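Superantigen-like protein SSL10 (Staphylococcus aureus subsp. aureus, PDB 6LWT) probably blocks classical complement activation by binding the Fc region of human IgG, and probably hinders plasma clotting by engaging prothrombin and a coagulation factor. Local coordinates at residues F74-K79 with T132-D137; R20-K25 with L136-R141. All coordinates share one frame; numbering follows the deposited sequence.

Interaction 1 (F74-K79 with T132-D137); sequences FFVQEK and TLKELD
The ring of Phe74 lies flat against Glu135 in the first turn of helix 133-148, where the OB-fold domain meets the beta-grasp domain. Glu135 CG sits over the centre of the Phe74 ring, 3.6 Å from its centroid, a CH-pi contact. The extended Glu135 chain lays its carboxylate nearly parallel over the CB, CG and CD1 side of Phe74, the planes only 15° apart and Glu135 OE1 3.7 Å from Phe74 CB. Phe74 CD2 reaches the helix backbone at Glu135 CA, 3.6 Å away. Phenylalanine suits this place because its flat face takes the methylenes, while the carboxylate oxygens are paired with Lys128 and Lys139.

Lys134 works differently. Its chain runs out straight, CG anti to the backbone N (chi1 179°), past the edge of the same ring, and bends only at the last torsion. On the way Lys134 CE comes 3.4 Å from Phe74 O and packs against Val76 CG2.

Polar contacts gather at the ammonium. Lys134 NZ donates to a water 2.8 Å away, which in turn donates to Val76 O and to Glu78 OE2, and NZ also bonds to Val89 O. Glu78 OE2 and Lys134 NZ, 4.3 Å apart, are joined through this water; Glu78 OE2 also bonds to Tyr21 OH, and OE1 forms a salt bridge to Lys177.

Thr132 is the N-cap that starts the helix, its OG1 accepting from Glu135 N at 3.1 Å.

Strand segment 74-76 crosses helix segment 133-137 at 62°, with axes 9.1 Å apart; strand 71-76 is flanked in its sheet by strands 26-30 and 85-93.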
ATOM      1  N   PHE A  74      -4.715  -4.629   5.806  1.00 20.65           N
ATOM      2  CA  PHE A  74      -4.250  -3.245   5.809  1.00 19.48           C
ATOM      3  C   PHE A  74      -5.371  -2.398   5.236  1.00 19.47           C
ATOM      4  O   PHE A  74      -5.616  -2.385   4.021  1.00 18.95           O
ATOM      5  CB  PHE A  74      -2.968  -3.035   5.020  1.00 20.19           C
ATOM      6  CG  PHE A  74      -2.462  -1.613   5.087  1.00 19.83           C
ATOM      7  CD1 PHE A  74      -1.914  -1.131   6.267  1.00 21.46           C
ATOM      8  CD2 PHE A  74      -2.541  -0.766   4.000  1.00 20.23           C
ATOM      9  CE1 PHE A  74      -1.436   0.175   6.355  1.00 22.31           C
ATOM     10  CE2 PHE A  74      -2.078   0.547   4.083  1.00 20.59           C
ATOM     11  CZ  PHE A  74      -1.527   1.018   5.258  1.00 20.80           C
ATOM     12  N   PHE A  75      -6.053  -1.700   6.132  1.00 19.16           N
ATOM     13  CA  PHE A  75      -7.227  -0.886   5.785  1.00 20.06           C
ATOM     14  C   PHE A  75      -6.795   0.517   5.395  1.00 20.53           C
ATOM     15  O   PHE A  75      -6.005   1.139   6.122  1.00 21.51           O
ATOM     16  CB  PHE A  75      -8.173  -0.849   6.991  1.00 20.51           C
ATOM     17  CG  PHE A  75      -9.255   0.194   6.903  1.00 21.33           C
ATOM     18  CD1 PHE A  75      -9.032   1.500   7.360  1.00 22.27           C
ATOM     19  CD2 PHE A  75     -10.502  -0.134   6.389  1.00 22.61           C
ATOM     20  CE1 PHE A  75     -10.036   2.461   7.271  1.00 23.62           C
ATOM     21  CE2 PHE A  75     -11.508   0.816   6.311  1.00 23.25           C
ATOM     22  CZ  PHE A  75     -11.274   2.114   6.740  1.00 23.70           C
ATOM     23  N   VAL A  76      -7.301   1.002   4.257  1.00 20.53           N
ATOM     24  CA  VAL A  76      -7.204   2.409   3.870  1.00 20.97           C
ATOM     25  C   VAL A  76      -8.615   2.871   3.513  1.00 21.68           C
ATOM     26  O   VAL A  76      -9.268   2.278   2.660  1.00 20.52           O
ATOM     27  CB  VAL A  76      -6.241   2.608   2.676  1.00 21.00           C
ATOM     28  CG1 VAL A  76      -6.239   4.054   2.192  1.00 21.63           C
ATOM     29  CG2 VAL A  76      -4.830   2.163   3.067  1.00 20.69           C
ATOM     30  N   GLN A  77      -9.083   3.937   4.144  1.00 23.05           N
ATOM     31  CA  GLN A  77     -10.444   4.421   3.870  1.00 25.09           C
ATOM     32  C   GLN A  77     -10.598   4.977   2.456  1.00 25.16           C
ATOM     33  O   GLN A  77      -9.955   5.952   2.096  1.00 28.42           O
ATOM     34  CB  GLN A  77     -10.879   5.481   4.886  1.00 27.50           C
ATOM     35  CG  GLN A  77     -12.372   5.796   4.751  1.00 29.80           C
ATOM     36  CD  GLN A  77     -12.930   6.674   5.850  1.00 31.52           C
ATOM     37  OE1 GLN A  77     -13.637   7.647   5.568  1.00 36.40           O
ATOM     38  NE2 GLN A  77     -12.654   6.332   7.083  1.00 29.58           N
ATOM     39  N   GLU A  78     -11.425   4.329   1.646  1.00 25.56           N
ATOM     40  CA  GLU A  78     -11.869   4.891   0.373  1.00 26.54           C
ATOM     41  C   GLU A  78     -13.115   5.753   0.568  1.00 28.42           C
ATOM     42  O   GLU A  78     -13.272   6.788  -0.099  1.00 29.89           O
ATOM     43  CB  GLU A  78     -12.200   3.783  -0.615  1.00 26.33           C
ATOM     44  CG  GLU A  78     -11.047   2.849  -0.908  1.00 26.20           C
ATOM     45  CD  GLU A  78      -9.875   3.538  -1.591  1.00 26.92           C
ATOM     46  OE1 GLU A  78     -10.069   4.521  -2.353  1.00 24.97           O
ATOM     47  OE2 GLU A  78      -8.755   3.066  -1.372  1.00 24.44           O
ATOM     48  N   LYS A  79     -14.006   5.299   1.446  1.00 29.58           N
ATOM     49  CA  LYS A  79     -15.206   6.057   1.821  1.00 32.52           C
ATOM     50  C   LYS A  79     -15.879   5.477   3.052  1.00 31.07           C
ATOM     51  O   LYS A  79     -15.590   4.353   3.486  1.00 28.15           O
ATOM     52  CB  LYS A  79     -16.215   6.124   0.658  1.00 35.76           C
ATOM     53  CG  LYS A  79     -16.754   4.781   0.176  1.00 38.71           C
ATOM     54  CD  LYS A  79     -17.809   4.996  -0.913  1.00 42.99           C
ATOM     55  CE  LYS A  79     -18.890   3.922  -0.938  1.00 45.88           C
ATOM     56  NZ  LYS A  79     -18.669   2.926  -2.017  1.00 47.52           N
ATOM     57  N   THR A 132       1.282  -6.588   1.208  1.00 18.04           N
ATOM     58  CA  THR A 132       0.646  -6.249  -0.053  1.00 17.55           C
ATOM     59  C   THR A 132       1.352  -5.075  -0.713  1.00 17.10           C
ATOM     60  O   THR A 132       1.909  -4.185  -0.039  1.00 16.61           O
ATOM     61  CB  THR A 132      -0.864  -5.929   0.092  1.00 18.25           C
ATOM     62  OG1 THR A 132      -1.062  -4.857   1.033  1.00 17.63           O
ATOM     63  CG2 THR A 132      -1.609  -7.191   0.555  1.00 18.16           C
ATOM     64  N   LEU A 133       1.296  -5.046  -2.036  1.00 17.02           N
ATOM     65  CA  LEU A 133       1.692  -3.841  -2.769  1.00 17.06           C
ATOM     66  C   LEU A 133       0.923  -2.615  -2.304  1.00 16.26           C
ATOM     67  O   LEU A 133       1.489  -1.526  -2.246  1.00 16.15           O
ATOM     68  CB  LEU A 133       1.587  -4.039  -4.283  1.00 17.42           C
ATOM     69  CG  LEU A 133       2.025  -2.835  -5.138  1.00 17.51           C
ATOM     70  CD1 LEU A 133       3.505  -2.505  -4.987  1.00 17.82           C
ATOM     71  CD2 LEU A 133       1.709  -3.079  -6.597  1.00 17.86           C
ATOM     72  N   LYS A 134      -0.348  -2.788  -1.932  1.00 16.85           N
ATOM     73  CA  LYS A 134      -1.141  -1.715  -1.346  1.00 16.93           C
ATOM     74  C   LYS A 134      -0.481  -1.063  -0.122  1.00 17.46           C
ATOM     75  O   LYS A 134      -0.366   0.166  -0.044  1.00 16.34           O
ATOM     76  CB  LYS A 134      -2.500  -2.274  -0.926  1.00 17.29           C
ATOM     77  CG  LYS A 134      -3.398  -1.255  -0.280  1.00 18.20           C
ATOM     78  CD  LYS A 134      -4.551  -1.929   0.451  1.00 17.86           C
ATOM     79  CE  LYS A 134      -5.542  -0.902   0.931  1.00 18.56           C
ATOM     80  NZ  LYS A 134      -6.156  -0.143  -0.181  1.00 19.36           N
ATOM     81  N   GLU A 135      -0.084  -1.896   0.841  1.00 16.86           N
ATOM     82  CA  GLU A 135       0.496  -1.399   2.092  1.00 17.31           C
ATOM     83  C   GLU A 135       1.869  -0.782   1.852  1.00 17.44           C
ATOM     84  O   GLU A 135       2.200   0.258   2.431  1.00 16.57           O
ATOM     85  CB  GLU A 135       0.605  -2.536   3.120  1.00 18.92           C
ATOM     86  CG  GLU A 135       1.126  -2.064   4.468  1.00 19.90           C
ATOM     87  CD  GLU A 135       1.173  -3.138   5.546  1.00 23.49           C
ATOM     88  OE1 GLU A 135       0.482  -4.173   5.442  1.00 22.17           O
ATOM     89  OE2 GLU A 135       1.901  -2.918   6.534  1.00 25.75           O
ATOM     90  N   LEU A 136       2.658  -1.415   0.989  1.00 17.11           N
ATOM     91  CA  LEU A 136       3.987  -0.910   0.673  1.00 18.53           C
ATOM     92  C   LEU A 136       3.888   0.432  -0.052  1.00 18.33           C
ATOM     93  O   LEU A 136       4.540   1.399   0.332  1.00 17.21           O
ATOM     94  CB  LEU A 136       4.782  -1.930  -0.139  1.00 20.71           C
ATOM     95  CG  LEU A 136       6.275  -1.617  -0.328  1.00 22.20           C
ATOM     96  CD1 LEU A 136       6.975  -1.233   0.969  1.00 23.62           C
ATOM     97  CD2 LEU A 136       6.938  -2.818  -0.969  1.00 24.61           C
ATOM     98  N   ASP A 137       3.009   0.500  -1.045  1.00 17.48           N
ATOM     99  CA  ASP A 137       2.734   1.751  -1.751  1.00 17.83           C
ATOM    100  C   ASP A 137       2.341   2.858  -0.779  1.00 16.59           C
ATOM    101  O   ASP A 137       2.957   3.932  -0.765  1.00 15.26           O
ATOM    102  CB  ASP A 137       1.631   1.539  -2.788  1.00 17.07           C
ATOM    103  CG  ASP A 137       1.150   2.831  -3.419  1.00 18.64           C
ATOM    104  OD1 ASP A 137       1.906   3.450  -4.210  1.00 21.12           O
ATOM    105  OD2 ASP A 137      -0.009   3.229  -3.137  1.00 17.89           O
TER
HETATM  106  O   HOH W   1      -8.629   1.098   0.373  1.00 19.86           O

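Interaction 2 (R20-K25 with L136-R141); sequences RYYTGK and LDYKLR
Tyr22 lays its ring over the side chain of Arg141, joining the N-terminal helix 14-22 to the long helix 133-148 of the beta-grasp domain. Arg141 CD lies over the middle of one face, 3.5 Å from the ring centroid, a CH-pi contact; Tyr21 CD2 covers the opposite face. The guanidinium continues beneath the phenol almost parallel to it, 11° between planes, so that the Tyr22 hydroxyl stands above the centre of the guanidinium without a bond to its nitrogens. Arginine suits this place: its methylenes serve the ring while its charged end turns to Asp137, one helical turn back.

Tyr138 supplies the second aromatic contact. A chi1 of -168° swings the Tyr138 ring away from its own amide nitrogen and out along Tyr22, which it passes at an oblique 45°, Tyr138 CD2 meeting Tyr22 CD1 at 3.5 Å. The Tyr138 hydroxyl reaches the backbone of the 21-24 turn, where it gives a weak bond to Tyr21 O at 3.4 Å and stands 3.1 Å from Gly24 N.

Asp137 ties Tyr22 to Arg141. Arg141 grips Asp137 OD1 side-on with NE and NH1, and its NH2 turns to Tyr151 and to Ser176 O. The other carboxylate oxygen takes the phenol: Tyr22 OH, which also accepts from Leu178 N, donates to the syn lone pair of Asp137 OD2 at 2.7 Å.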
ATOM      1  N   ARG A  20      -4.361  14.170   0.373  1.00 26.29           N
ATOM      2  CA  ARG A  20      -5.419  13.772   1.284  1.00 27.75           C
ATOM      3  C   ARG A  20      -5.533  12.243   1.368  1.00 24.73           C
ATOM      4  O   ARG A  20      -5.614  11.710   2.465  1.00 24.01           O
ATOM      5  CB  ARG A  20      -6.767  14.433   0.914  1.00 31.85           C
ATOM      6  CG  ARG A  20      -6.820  15.962   1.075  1.00 35.47           C
ATOM      7  CD  ARG A  20      -6.225  16.511   2.382  1.00 39.85           C
ATOM      8  NE  ARG A  20      -6.880  16.024   3.607  1.00 43.53           N
ATOM      9  CZ  ARG A  20      -7.987  16.538   4.164  1.00 46.85           C
ATOM     10  NH1 ARG A  20      -8.628  17.582   3.636  1.00 46.97           N
ATOM     11  NH2 ARG A  20      -8.469  15.991   5.274  1.00 50.59           N
ATOM     12  N   TYR A  21      -5.494  11.555   0.226  1.00 23.96           N
ATOM     13  CA  TYR A  21      -5.647  10.096   0.234  1.00 22.62           C
ATOM     14  C   TYR A  21      -4.553   9.405   1.028  1.00 22.14           C
ATOM     15  O   TYR A  21      -4.825   8.552   1.871  1.00 21.70           O
ATOM     16  CB  TYR A  21      -5.693   9.539  -1.183  1.00 22.22           C
ATOM     17  CG  TYR A  21      -5.895   8.044  -1.214  1.00 21.87           C
ATOM     18  CD1 TYR A  21      -7.160   7.484  -1.005  1.00 22.10           C
ATOM     19  CD2 TYR A  21      -4.815   7.174  -1.407  1.00 21.31           C
ATOM     20  CE1 TYR A  21      -7.344   6.102  -1.015  1.00 22.54           C
ATOM     21  CE2 TYR A  21      -4.991   5.796  -1.411  1.00 20.37           C
ATOM     22  CZ  TYR A  21      -6.256   5.263  -1.248  1.00 22.08           C
ATOM     23  OH  TYR A  21      -6.425   3.892  -1.263  1.00 20.01           O
ATOM     24  N   TYR A  22      -3.311   9.810   0.764  1.00 22.59           N
ATOM     25  CA  TYR A  22      -2.135   9.177   1.347  1.00 21.25           C
ATOM     26  C   TYR A  22      -1.757   9.689   2.738  1.00 23.53           C
ATOM     27  O   TYR A  22      -0.778   9.220   3.310  1.00 23.84           O
ATOM     28  CB  TYR A  22      -0.958   9.247   0.347  1.00 21.62           C
ATOM     29  CG  TYR A  22      -1.084   8.243  -0.780  1.00 19.86           C
ATOM     30  CD1 TYR A  22      -0.911   6.880  -0.523  1.00 19.55           C
ATOM     31  CD2 TYR A  22      -1.381   8.637  -2.097  1.00 18.69           C
ATOM     32  CE1 TYR A  22      -1.038   5.942  -1.524  1.00 18.48           C
ATOM     33  CE2 TYR A  22      -1.521   7.700  -3.118  1.00 18.43           C
ATOM     34  CZ  TYR A  22      -1.338   6.348  -2.821  1.00 19.04           C
ATOM     35  OH  TYR A  22      -1.430   5.398  -3.802  1.00 17.37           O
ATOM     36  N   THR A  23      -2.545  10.613   3.305  1.00 24.76           N
ATOM     37  CA  THR A  23      -2.459  10.953   4.737  1.00 26.99           C
ATOM     38  C   THR A  23      -3.804  10.693   5.452  1.00 29.78           C
ATOM     39  O   THR A  23      -4.063  11.267   6.507  1.00 31.37           O
ATOM     40  CB  THR A  23      -2.058  12.431   4.939  1.00 26.28           C
ATOM     41  OG1 THR A  23      -2.985  13.279   4.253  1.00 26.50           O
ATOM     42  CG2 THR A  23      -0.671  12.681   4.379  1.00 26.63           C
ATOM     43  N   GLY A  24      -4.643   9.823   4.883  1.00 31.22           N
ATOM     44  CA  GLY A  24      -5.999   9.560   5.410  1.00 31.41           C
ATOM     45  C   GLY A  24      -6.024   8.515   6.512  1.00 31.20           C
ATOM     46  O   GLY A  24      -4.994   8.205   7.125  1.00 29.64           O
ATOM     47  N   LYS A  25      -7.217   7.990   6.790  1.00 32.08           N
ATOM     48  CA  LYS A  25      -7.403   6.987   7.841  1.00 33.55           C
ATOM     49  C   LYS A  25      -6.896   5.639   7.370  1.00 29.53           C
ATOM     50  O   LYS A  25      -7.305   5.169   6.293  1.00 26.04           O
ATOM     51  CB  LYS A  25      -8.886   6.812   8.204  1.00 38.44           C
ATOM     52  CG  LYS A  25      -9.584   8.044   8.762  1.00 43.92           C
ATOM     53  CD  LYS A  25     -10.818   7.661   9.592  1.00 49.01           C
ATOM     54  CE  LYS A  25     -10.500   7.390  11.065  1.00 52.01           C
ATOM     55  NZ  LYS A  25     -10.825   8.541  11.959  1.00 53.61           N
ATOM     56  N   LEU A 136       2.658  -1.415   0.989  1.00 17.11           N
ATOM     57  CA  LEU A 136       3.987  -0.910   0.673  1.00 18.53           C
ATOM     58  C   LEU A 136       3.888   0.432  -0.052  1.00 18.33           C
ATOM     59  O   LEU A 136       4.540   1.399   0.332  1.00 17.21           O
ATOM     60  CB  LEU A 136       4.782  -1.930  -0.139  1.00 20.71           C
ATOM     61  CG  LEU A 136       6.275  -1.617  -0.328  1.00 22.20           C
ATOM     62  CD1 LEU A 136       6.975  -1.233   0.969  1.00 23.62           C
ATOM     63  CD2 LEU A 136       6.938  -2.818  -0.969  1.00 24.61           C
ATOM     64  N   ASP A 137       3.009   0.500  -1.045  1.00 17.48           N
ATOM     65  CA  ASP A 137       2.734   1.751  -1.751  1.00 17.83           C
ATOM     66  C   ASP A 137       2.341   2.858  -0.779  1.00 16.59           C
ATOM     67  O   ASP A 137       2.957   3.932  -0.765  1.00 15.26           O
ATOM     68  CB  ASP A 137       1.631   1.539  -2.788  1.00 17.07           C
ATOM     69  CG  ASP A 137       1.150   2.831  -3.419  1.00 18.64           C
ATOM     70  OD1 ASP A 137       1.906   3.450  -4.210  1.00 21.12           O
ATOM     71  OD2 ASP A 137      -0.009   3.229  -3.137  1.00 17.89           O
ATOM     72  N   TYR A 138       1.332   2.583   0.030  1.00 17.19           N
ATOM     73  CA  TYR A 138       0.820   3.577   0.970  1.00 18.18           C
ATOM     74  C   TYR A 138       1.878   4.069   1.950  1.00 18.07           C
ATOM     75  O   TYR A 138       2.054   5.278   2.121  1.00 17.65           O
ATOM     76  CB  TYR A 138      -0.379   3.042   1.747  1.00 19.30           C
ATOM     77  CG  TYR A 138      -1.107   4.135   2.497  1.00 22.14           C
ATOM     78  CD1 TYR A 138      -0.657   4.584   3.743  1.00 23.12           C
ATOM     79  CD2 TYR A 138      -2.236   4.734   1.952  1.00 23.98           C
ATOM     80  CE1 TYR A 138      -1.319   5.597   4.414  1.00 26.64           C
ATOM     81  CE2 TYR A 138      -2.903   5.750   2.617  1.00 24.27           C
ATOM     82  CZ  TYR A 138      -2.450   6.167   3.838  1.00 25.65           C
ATOM     83  OH  TYR A 138      -3.128   7.172   4.485  1.00 28.29           O
ATOM     84  N   LYS A 139       2.557   3.139   2.606  1.00 17.48           N
ATOM     85  CA  LYS A 139       3.519   3.518   3.619  1.00 19.47           C
ATOM     86  C   LYS A 139       4.744   4.217   3.019  1.00 19.32           C
ATOM     87  O   LYS A 139       5.283   5.123   3.645  1.00 17.02           O
ATOM     88  CB  LYS A 139       3.951   2.326   4.444  1.00 21.25           C
ATOM     89  CG  LYS A 139       2.866   1.869   5.392  1.00 22.51           C
ATOM     90  CD  LYS A 139       3.356   0.719   6.237  1.00 25.18           C
ATOM     91  CE  LYS A 139       2.392   0.475   7.377  1.00 27.94           C
ATOM     92  NZ  LYS A 139       2.906  -0.603   8.251  1.00 30.17           N
ATOM     93  N   LEU A 140       5.175   3.789   1.831  1.00 18.68           N
ATOM     94  CA  LEU A 140       6.250   4.496   1.132  1.00 18.79           C
ATOM     95  C   LEU A 140       5.832   5.943   0.806  1.00 19.36           C
ATOM     96  O   LEU A 140       6.615   6.879   1.028  1.00 17.90           O
ATOM     97  CB  LEU A 140       6.693   3.752  -0.126  1.00 18.86           C
ATOM     98  CG  LEU A 140       7.595   2.535   0.125  1.00 19.06           C
ATOM     99  CD1 LEU A 140       7.747   1.687  -1.134  1.00 19.43           C
ATOM    100  CD2 LEU A 140       8.954   2.997   0.649  1.00 19.98           C
ATOM    101  N   ARG A 141       4.607   6.145   0.324  1.00 17.86           N
ATOM    102  CA  ARG A 141       4.179   7.506   0.020  1.00 18.32           C
ATOM    103  C   ARG A 141       4.049   8.367   1.257  1.00 19.25           C
ATOM    104  O   ARG A 141       4.482   9.526   1.243  1.00 19.14           O
ATOM    105  CB  ARG A 141       2.904   7.550  -0.813  1.00 18.42           C
ATOM    106  CG  ARG A 141       3.108   6.876  -2.152  1.00 18.25           C
ATOM    107  CD  ARG A 141       2.048   7.278  -3.151  1.00 18.36           C
ATOM    108  NE  ARG A 141       1.816   6.236  -4.173  1.00 18.24           N
ATOM    109  CZ  ARG A 141       1.292   6.458  -5.377  1.00 18.23           C
ATOM    110  NH1 ARG A 141       1.082   5.428  -6.184  1.00 18.44           N
ATOM    111  NH2 ARG A 141       0.951   7.689  -5.777  1.00 18.36           N
TER

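How the interactions relate
Interactions 1 and 2 use overlapping segments of helix 133-148, their centres about 7 Å apart; Asp137 lies in both but makes contact only in interaction 2. Both join the OB-fold and beta-grasp parts of the chain, but interaction 1 lies near the centre of the molecule and is buried, whereas interaction 2 is only partly so, with its Gly24 end exposed. In the first, a strand meets the helix through aliphatic-aromatic contact and a water-bridged lysine; in the second, a helix end meets it through tyrosines and a direct phenol-carboxylate bond. They also touch: Glu78 OE2 lies 2.5 Å from Tyr21 OH, probably hydrogen-bonded, and Val76 CG1 packs on Tyr138 CE2.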